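Local coordinates for protein restriction endonuclease S subunits (Thermoanaerobacter tengcongensis, PDB 3OKG) that probably serves as the DNA-recognition subunit of a type I restriction-modification methyltransferase, joining M subunits to direct the enzyme to its target sequence, at residues D60-K65 against A394-L399; I91-R96 against T116-I121; Y98-A103 against R138-T143. All blocks are in the same frame, centred on the assembly; numbering follows the deposited sequence.

Contact 1: residues D60-K65 against A394-L399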
loop_
_atom_site.group_PDB
_atom_site.type_symbol
_atom_site.label_atom_id
_atom_site.label_comp_id
_atom_site.label_asym_id
_atom_site.label_seq_id
_atom_site.Cartn_x
_atom_site.Cartn_y
_atom_site.Cartn_z
ATOM N N ASP A 60 -4.026 13.841 12.894
ATOM C CA ASP A 60 -3.812 12.923 11.780
ATOM C C ASP A 60 -2.370 13.145 11.301
ATOM O O ASP A 60 -2.061 14.156 10.647
ATOM C CB ASP A 60 -4.795 13.230 10.628
ATOM C CG ASP A 60 -4.537 12.362 9.398
ATOM O OD1 ASP A 60 -3.546 11.597 9.399
ATOM O OD2 ASP A 60 -5.322 12.433 8.423
ATOM N N SER A 61 -1.495 12.206 11.622
ATOM C CA SER A 61 -0.058 12.437 11.392
ATOM C C SER A 61 0.271 12.324 9.912
ATOM O O SER A 61 1.323 12.775 9.467
ATOM C CB SER A 61 0.804 11.430 12.172
ATOM O OG SER A 61 0.610 10.115 11.675
ATOM N N THR A 62 -0.621 11.687 9.155
ATOM C CA THR A 62 -0.377 11.533 7.717
ATOM C C THR A 62 -0.297 12.853 6.959
ATOM O O THR A 62 0.544 13.017 6.075
ATOM C CB THR A 62 -1.389 10.590 7.079
ATOM O OG1 THR A 62 -1.270 9.306 7.703
ATOM C CG2 THR A 62 -1.136 10.461 5.571
ATOM N N VAL A 63 -1.156 13.807 7.302
ATOM C CA VAL A 63 -1.079 15.113 6.668
ATOM C C VAL A 63 -0.779 16.219 7.666
ATOM O O VAL A 63 -0.574 17.356 7.275
ATOM C CB VAL A 63 -2.358 15.461 5.935
ATOM C CG1 VAL A 63 -2.579 14.470 4.794
ATOM C CG2 VAL A 63 -3.520 15.427 6.916
ATOM N N GLY A 64 -0.724 15.874 8.945
ATOM C CA GLY A 64 -0.382 16.852 9.950
ATOM C C GLY A 64 -1.531 17.801 10.223
ATOM O O GLY A 64 -1.377 19.012 10.111
ATOM N N LYS A 65 -2.702 17.254 10.561
ATOM C CA LYS A 65 -3.876 18.128 10.760
ATOM C C LYS A 65 -4.547 17.785 12.086
ATOM O O LYS A 65 -4.608 16.620 12.460
ATOM C CB LYS A 65 -4.857 17.983 9.596
ATOM C CG LYS A 65 -6.088 18.907 9.663
ATOM C CD LYS A 65 -7.065 18.571 8.506
ATOM C CE LYS A 65 -8.205 19.571 8.438
ATOM N NZ LYS A 65 -7.719 20.995 8.282
ATOM N N ALA A 394 1.975 5.531 4.185
ATOM C CA ALA A 394 3.340 5.551 3.637
ATOM C C ALA A 394 3.476 6.406 2.378
ATOM O O ALA A 394 4.381 7.237 2.260
ATOM C CB ALA A 394 3.820 4.139 3.366
ATOM N N GLU A 395 2.585 6.220 1.421
ATOM C CA GLU A 395 2.720 7.008 0.208
ATOM C C GLU A 395 2.659 8.498 0.557
ATOM O O GLU A 395 3.481 9.290 0.100
ATOM C CB GLU A 395 1.659 6.655 -0.845
ATOM C CG GLU A 395 2.199 6.741 -2.266
ATOM C CD GLU A 395 1.153 7.096 -3.325
ATOM O OE1 GLU A 395 1.554 7.161 -4.504
ATOM O OE2 GLU A 395 -0.044 7.324 -3.005
ATOM N N LEU A 396 1.690 8.892 1.367
ATOM C CA LEU A 396 1.557 10.290 1.625
ATOM C C LEU A 396 2.790 10.818 2.389
ATOM O O LEU A 396 3.308 11.849 2.030
ATOM C CB LEU A 396 0.235 10.621 2.335
ATOM C CG LEU A 396 -1.070 10.183 1.631
ATOM C CD1 LEU A 396 -2.267 10.849 2.308
ATOM C CD2 LEU A 396 -1.049 10.525 0.136
ATOM N N LYS A 397 3.260 10.119 3.423
ATOM C CA LYS A 397 4.328 10.688 4.236
ATOM C C LYS A 397 5.653 10.786 3.465
ATOM O O LYS A 397 6.378 11.769 3.571
ATOM C CB LYS A 397 4.485 9.901 5.539
ATOM C CG LYS A 397 3.506 10.335 6.639
ATOM C CD LYS A 397 3.660 9.397 7.853
ATOM C CE LYS A 397 2.914 9.908 9.069
ATOM N NZ LYS A 397 3.167 9.038 10.242
ATOM N N ARG A 398 5.976 9.761 2.691
ATOM C CA ARG A 398 7.254 9.756 1.974
ATOM C C ARG A 398 7.257 10.631 0.706
ATOM O O ARG A 398 8.289 11.209 0.326
ATOM C CB ARG A 398 7.669 8.324 1.645
ATOM C CG ARG A 398 7.885 7.459 2.915
ATOM C CD ARG A 398 8.799 8.120 3.976
ATOM N NE ARG A 398 10.054 8.597 3.401
ATOM C CZ ARG A 398 10.893 9.432 4.013
ATOM N NH1 ARG A 398 10.636 9.849 5.246
ATOM N NH2 ARG A 398 12.005 9.822 3.398
ATOM N N LEU A 399 6.118 10.705 0.032
ATOM C CA LEU A 399 6.008 11.649 -1.073
ATOM C C LEU A 399 6.035 13.068 -0.546
ATOM O O LEU A 399 6.603 13.954 -1.177
ATOM C CB LEU A 399 4.713 11.448 -1.872
ATOM C CG LEU A 399 4.479 10.106 -2.569
ATOM C CD1 LEU A 399 3.340 10.244 -3.612
ATOM C CD2 LEU A 399 5.707 9.552 -3.199
#
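Lys397 reaches out from helix 392-407 with its chain extended beyond CG, passes alongside the backbone of Thr62 and sets its ammonium against the hydroxyl of Ser61, NZ donating to OG over 3.1 Å. Ser61 OG stands between its backbone N and carbonyl carbon (chi1 66°), which turns it toward the arriving lysine. The same ammonium pairs with Glu393 and donates to the carbonyl of Leu99, so it ties the helix to the Ser61 loop and to the Leu99 turn. Replacing Lys397 by a methionine would probably leave Glu393 without this partner and the Leu99 carbonyl and Ser61 hydroxyl without their shared donor. Thr62 presents its methyl rather than its hydroxyl to Leu396; the two side chains cross obliquely, and Thr62 CG2 to Leu396 CD1 is a tight 3.5 Å. Val63 CG1 touches that leucine methyl more loosely, while Leu396 also packs on Val191 and Arg192. Asp60 shapes the loop: OD1 accepts from Thr62 N at 2.9 Å in an Asx turn, and the backbone O of Asp60 accepts from Gly64 N and Lys65 N. The result is a beta-hairpin turn with a G1 bulge, from the first DNA specificity domain, docked on the predicted C-terminal coiled coil.

Contact 2: residues I91-R96 against T116-I121. With SO4 (sulfate ion), chain C.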
loop_
_atom_site.group_PDB
_atom_site.type_symbol
_atom_site.label_atom_id
_atom_site.label_comp_id
_atom_site.label_asym_id
_atom_site.label_seq_id
_atom_site.Cartn_x
_atom_site.Cartn_y
_atom_site.Cartn_z
ATOM N N ILE A 91 2.273 22.917 16.387
ATOM C CA ILE A 91 2.543 22.068 17.541
ATOM C C ILE A 91 3.274 20.827 17.067
ATOM O O ILE A 91 2.902 20.212 16.088
ATOM C CB ILE A 91 1.252 21.704 18.311
ATOM C CG1 ILE A 91 0.208 21.144 17.337
ATOM C CG2 ILE A 91 0.651 22.970 18.911
ATOM C CD1 ILE A 91 -1.058 20.571 18.053
ATOM N N PHE A 92 4.319 20.458 17.789
ATOM C CA PHE A 92 5.272 19.453 17.324
ATOM C C PHE A 92 5.502 18.465 18.479
ATOM O O PHE A 92 6.046 18.850 19.512
ATOM C CB PHE A 92 6.588 20.193 17.010
ATOM C CG PHE A 92 7.700 19.291 16.549
ATOM C CD1 PHE A 92 8.023 19.203 15.204
ATOM C CD2 PHE A 92 8.441 18.549 17.476
ATOM C CE1 PHE A 92 9.052 18.385 14.779
ATOM C CE2 PHE A 92 9.470 17.732 17.057
ATOM C CZ PHE A 92 9.778 17.644 15.707
ATOM N N ALA A 93 5.027 17.234 18.351
ATOM C CA ALA A 93 5.129 16.297 19.479
ATOM C C ALA A 93 6.598 15.993 19.743
ATOM O O ALA A 93 7.343 15.714 18.804
ATOM C CB ALA A 93 4.375 15.016 19.183
ATOM N N THR A 94 7.019 16.064 21.009
ATOM C CA THR A 94 8.404 15.756 21.342
ATOM C C THR A 94 8.617 14.256 21.580
ATOM O O THR A 94 9.730 13.789 21.512
ATOM C CB THR A 94 8.921 16.581 22.516
ATOM O OG1 THR A 94 8.025 16.458 23.639
ATOM C CG2 THR A 94 9.020 18.041 22.096
ATOM N N THR A 95 7.540 13.522 21.832
ATOM C CA THR A 95 7.588 12.056 21.885
ATOM C C THR A 95 7.516 11.465 20.469
ATOM O O THR A 95 6.756 11.960 19.633
ATOM C CB THR A 95 6.407 11.532 22.704
ATOM O OG1 THR A 95 6.613 11.869 24.081
ATOM C CG2 THR A 95 6.276 10.014 22.572
ATOM N N ARG A 96 8.306 10.424 20.199
ATOM C CA ARG A 96 8.360 9.787 18.885
ATOM C C ARG A 96 8.319 10.682 17.626
ATOM O O ARG A 96 7.640 10.373 16.652
ATOM C CB ARG A 96 7.306 8.664 18.817
ATOM C CG ARG A 96 7.539 7.588 19.875
ATOM C CD ARG A 96 6.492 6.487 19.813
ATOM N NE ARG A 96 5.270 6.872 20.501
ATOM C CZ ARG A 96 5.076 6.716 21.807
ATOM N NH1 ARG A 96 6.031 6.189 22.563
ATOM N NH2 ARG A 96 3.929 7.090 22.360
ATOM N N THR A 116 1.232 19.256 27.120
ATOM C CA THR A 116 2.636 19.634 27.357
ATOM C C THR A 116 3.585 18.755 26.534
ATOM O O THR A 116 4.775 19.052 26.415
ATOM C CB THR A 116 3.008 19.457 28.840
ATOM O OG1 THR A 116 2.604 18.148 29.252
ATOM C CG2 THR A 116 2.317 20.516 29.698
ATOM N N GLY A 117 3.069 17.650 26.013
ATOM C CA GLY A 117 3.844 16.807 25.113
ATOM C C GLY A 117 4.149 17.425 23.748
ATOM O O GLY A 117 4.910 16.843 22.961
ATOM N N PHE A 118 3.543 18.578 23.445
ATOM C CA PHE A 118 3.893 19.320 22.226
ATOM C C PHE A 118 4.801 20.480 22.508
ATOM O O PHE A 118 4.573 21.276 23.432
ATOM C CB PHE A 118 2.656 19.928 21.542
ATOM C CG PHE A 118 1.682 18.920 20.978
ATOM C CD1 PHE A 118 1.929 18.306 19.752
ATOM C CD2 PHE A 118 0.480 18.649 21.631
ATOM C CE1 PHE A 118 1.016 17.385 19.196
ATOM C CE2 PHE A 118 -0.454 17.738 21.077
ATOM C CZ PHE A 118 -0.191 17.111 19.853
ATOM N N CYS A 119 5.799 20.642 21.655
ATOM C CA CYS A 119 6.523 21.902 21.601
ATOM C C CYS A 119 5.688 22.915 20.804
ATOM O O CYS A 119 5.283 22.627 19.671
ATOM C CB CYS A 119 7.871 21.683 20.897
ATOM S SG CYS A 119 8.792 23.197 20.636
ATOM N N VAL A 120 5.458 24.098 21.369
ATOM C CA VAL A 120 4.585 25.097 20.703
ATOM C C VAL A 120 5.467 26.121 19.979
ATOM O O VAL A 120 6.253 26.809 20.592
ATOM C CB VAL A 120 3.608 25.801 21.693
ATOM C CG1 VAL A 120 2.767 26.841 20.951
ATOM C CG2 VAL A 120 2.628 24.775 22.336
ATOM N N ILE A 121 5.345 26.164 18.662
ATOM C CA ILE A 121 6.213 26.939 17.804
ATOM C C ILE A 121 5.374 28.068 17.213
ATOM O O ILE A 121 4.612 27.846 16.267
ATOM C CB ILE A 121 6.755 26.015 16.672
ATOM C CG1 ILE A 121 7.748 24.993 17.258
ATOM C CG2 ILE A 121 7.353 26.827 15.538
ATOM C CD1 ILE A 121 7.875 23.696 16.390
HETATM S S SO4 C . 10.221 8.751 22.886
HETATM O O1 SO4 C . 10.578 9.056 21.492
HETATM O O2 SO4 C . 11.083 9.484 23.828
HETATM O O3 SO4 C . 8.827 9.115 23.123
HETATM O O4 SO4 C . 10.385 7.313 23.091
HETATM O O HOH W 1 7.126 18.858 24.891
HETATM O O HOH W 2 4.690 14.131 22.838
#
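Antiparallel strands 91-93 and 118-121 pair as the central and an outer strand of a three-stranded sheet, with Phe92 opposite Cys119 as the hydrogen-bonded pair. The N-to-C directions of the two short segments make an angle of 154°. Phe92 N donates to Cys119 O at 3.0 Å, and Cys119 N returns a bond to Phe92 O at 2.8 Å. Beyond the strand Thr94 N continues the ladder to Gly117 O at 3.0 Å, the donor lying nearly along the C=O axis. That carbonyl is gripped again by water 2, which donates to Gly117 O and accepts from Thr95 N, bridging the two segments where they part.

Ile91, Ala93, Phe118 and Val120 share one face of the sheet. With chi1 at 51° and the rest of its chain extended, Ile91 puts CD1 squarely over the Phe118 ring: the methyl is 3.9 Å from the ring centroid and 9° off the normal, a CH-pi contact. The Ala93 methyl also meets this ring, and Ile56 and Ile59 add further cover. On the other face Phe92 CB touches Ile121 CD1 at 3.8 Å, while the phenyl itself leads away to Val164 and Cys137 of two helices. Thr94 uses its methyl here, CG2 lying 4.0 Å from Cys119 CB.

Where the loop leaves the sheet, Arg96 N donates to sulfate O1 at 3.0 Å, and Arg152 holds the same ion, which probably came from the crystallisation liquor. With an aliphatic and aromatic layer on one side and helices on the other, this is a small antiparallel sheet buried inside the DNA specificity domain.

Contact 3: residues Y98-A103 against R138-T143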
loop_
_atom_site.group_PDB
_atom_site.type_symbol
_atom_site.label_atom_id
_atom_site.label_comp_id
_atom_site.label_asym_id
_atom_site.label_seq_id
_atom_site.Cartn_x
_atom_site.Cartn_y
_atom_site.Cartn_z
ATOM N N TYR A 98 9.372 11.021 14.915
ATOM C CA TYR A 98 9.396 10.498 13.567
ATOM C C TYR A 98 7.978 10.203 13.105
ATOM O O TYR A 98 7.747 10.002 11.925
ATOM C CB TYR A 98 10.248 9.229 13.487
ATOM C CG TYR A 98 9.801 8.150 14.444
ATOM C CD1 TYR A 98 8.829 7.224 14.067
ATOM C CD2 TYR A 98 10.363 8.041 15.726
ATOM C CE1 TYR A 98 8.412 6.237 14.925
ATOM C CE2 TYR A 98 9.945 7.052 16.590
ATOM C CZ TYR A 98 8.983 6.152 16.191
ATOM O OH TYR A 98 8.545 5.163 17.033
ATOM N N LEU A 99 7.030 10.151 14.033
ATOM C CA LEU A 99 5.652 9.849 13.649
ATOM C C LEU A 99 4.993 11.044 12.915
ATOM O O LEU A 99 4.025 10.874 12.200
ATOM C CB LEU A 99 4.826 9.448 14.871
ATOM C CG LEU A 99 5.146 8.096 15.522
ATOM C CD1 LEU A 99 4.314 7.847 16.785
ATOM C CD2 LEU A 99 4.960 6.976 14.522
ATOM N N LYS A 100 5.542 12.232 13.122
ATOM C CA LYS A 100 5.045 13.476 12.524
ATOM C C LYS A 100 3.685 13.877 13.069
ATOM O O LYS A 100 2.821 14.367 12.334
ATOM C CB LYS A 100 4.992 13.402 10.993
ATOM C CG LYS A 100 6.234 12.810 10.352
ATOM C CD LYS A 100 7.387 13.747 10.344
ATOM C CE LYS A 100 8.481 13.183 9.398
ATOM N NZ LYS A 100 9.657 14.092 9.322
ATOM N N ASN A 101 3.502 13.696 14.368
ATOM C CA ASN A 101 2.370 14.323 15.037
ATOM C C ASN A 101 2.648 15.813 15.159
ATOM O O ASN A 101 3.074 16.331 16.195
ATOM C CB ASN A 101 2.114 13.642 16.386
ATOM C CG ASN A 101 1.532 12.264 16.198
ATOM O OD1 ASN A 101 2.073 11.272 16.679
ATOM N ND2 ASN A 101 0.439 12.193 15.439
ATOM N N ILE A 102 2.424 16.511 14.054
ATOM C CA ILE A 102 2.864 17.890 13.933
ATOM C C ILE A 102 1.774 18.583 13.148
ATOM O O ILE A 102 1.384 18.073 12.101
ATOM C CB ILE A 102 4.151 17.974 13.105
ATOM C CG1 ILE A 102 5.299 17.199 13.800
ATOM C CG2 ILE A 102 4.532 19.449 12.849
ATOM C CD1 ILE A 102 6.452 16.883 12.848
ATOM N N ALA A 103 1.295 19.737 13.616
ATOM C CA ALA A 103 0.095 20.317 12.991
ATOM C C ALA A 103 0.056 21.793 13.162
ATOM O O ALA A 103 0.696 22.325 14.061
ATOM C CB ALA A 103 -1.145 19.708 13.611
ATOM N N ARG A 138 7.608 19.604 9.443
ATOM C CA ARG A 138 7.291 18.231 9.046
ATOM C C ARG A 138 8.422 17.521 8.305
ATOM O O ARG A 138 8.316 16.317 8.012
ATOM C CB ARG A 138 6.013 18.224 8.196
ATOM C CG ARG A 138 4.816 18.521 9.079
ATOM C CD ARG A 138 3.517 18.220 8.439
ATOM N NE ARG A 138 3.427 16.885 7.868
ATOM C CZ ARG A 138 2.969 15.804 8.483
ATOM N NH1 ARG A 138 2.572 15.852 9.743
ATOM N NH2 ARG A 138 2.911 14.666 7.815
ATOM N N SER A 139 9.481 18.246 7.990
ATOM C CA SER A 139 10.553 17.620 7.222
ATOM C C SER A 139 11.418 16.711 8.089
ATOM O O SER A 139 11.679 17.019 9.256
ATOM C CB SER A 139 11.471 18.648 6.571
ATOM O OG SER A 139 12.602 17.966 6.039
ATOM N N ASP A 140 11.886 15.614 7.501
ATOM C CA ASP A 140 12.940 14.779 8.117
ATOM C C ASP A 140 14.194 15.615 8.470
ATOM O O ASP A 140 14.923 15.279 9.393
ATOM C CB ASP A 140 13.375 13.657 7.157
ATOM C CG ASP A 140 12.319 12.581 6.965
ATOM O OD1 ASP A 140 11.273 12.584 7.662
ATOM O OD2 ASP A 140 12.539 11.706 6.092
ATOM N N PHE A 141 14.430 16.698 7.745
ATOM C CA PHE A 141 15.595 17.546 8.029
ATOM C C PHE A 141 15.588 18.012 9.493
ATOM O O PHE A 141 16.656 18.192 10.111
ATOM C CB PHE A 141 15.644 18.758 7.085
ATOM C CG PHE A 141 16.854 19.615 7.288
ATOM C CD1 PHE A 141 18.097 19.198 6.823
ATOM C CD2 PHE A 141 16.766 20.821 7.967
ATOM C CE1 PHE A 141 19.229 19.987 7.015
ATOM C CE2 PHE A 141 17.891 21.604 8.161
ATOM C CZ PHE A 141 19.123 21.180 7.691
ATOM N N ILE A 142 14.388 18.217 10.043
ATOM C CA ILE A 142 14.233 18.635 11.447
ATOM C C ILE A 142 14.346 17.468 12.414
ATOM O O ILE A 142 15.131 17.515 13.359
ATOM C CB ILE A 142 12.875 19.347 11.684
ATOM C CG1 ILE A 142 12.837 20.685 10.948
ATOM C CG2 ILE A 142 12.597 19.526 13.186
ATOM C CD1 ILE A 142 14.068 21.549 11.089
ATOM N N THR A 143 13.559 16.422 12.158
ATOM C CA THR A 143 13.615 15.157 12.890
ATOM C C THR A 143 15.020 14.700 13.098
ATOM O O THR A 143 15.426 14.293 14.189
ATOM C CB THR A 143 13.047 14.023 12.000
ATOM O OG1 THR A 143 11.751 14.375 11.552
ATOM C CG2 THR A 143 13.027 12.666 12.725
#
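Lys100 overlaps Arg138 at two points: Lys100 CB lies 3.7 Å from Arg138 NH1 of the guanidinium, and the ammonium sits at the arginine's backbone carbonyl. A bend at chi2 (-75°), followed by an extended tail, carries Lys100 NZ to Arg138 O at 2.9 Å, where it sits well above the carbonyl plane. The lysine side chain crosses that of Asp140 at about a right angle, and Lys100 NZ forms a salt bridge with Asp140 OD1 at 2.8 Å, on the anti lone pair. The carboxylate thus probably offsets the cost of placing a buried ammonium beside the start of a helix; its other oxygen, OD2, pairs with Arg398.

The aliphatic part of Arg138 slides past Ile102, the two side chains running in opposite directions, with Arg138 CG to Ile102 CG2 at 3.9 Å. A bend at chi3 (51°) brings the guanidinium edge to the chain of the other segment. Arg138 NH1 makes weak bonds there, to Lys100 O at 3.0 Å and to Ile102 O at 3.5 Å. The stronger grip comes from Glu400, salt-bridged to NE, and NH2 donates to Ser61 O.

Just after the arginine, Ser139 OG accepts from Phe141 N at 2.8 Å. This serine N-cap begins the short helix 140-143, so the exchange of side chains and carbonyls between Lys100 and Arg138 joins a capped helix start to the loop entering strand 102-104 of the DNA specificity domain.

How the contacts relate
Contact 2 is the most buried of the three, held by backbone pairing and an apolar layer; contact 3 is partly buried and relies on charged side chains gripping carbonyls; contact 1 lies at the surface and mixes one ammonium with a few methyls. Contacts 2 and 3 share the three-stranded sheet: Ile91 N meets Ala103 O and Ala93 N meets Asn101 O, while Phe92 packs on Ile102. Contacts 1 and 3 both draw on charged residues of helix 392-407, which carry the predicted coiled coil onto the domain, and Gly64 of contact 1 packs its CA on NH1 of Arg138. Contact 1 closes the long chain loop within which both others are nested.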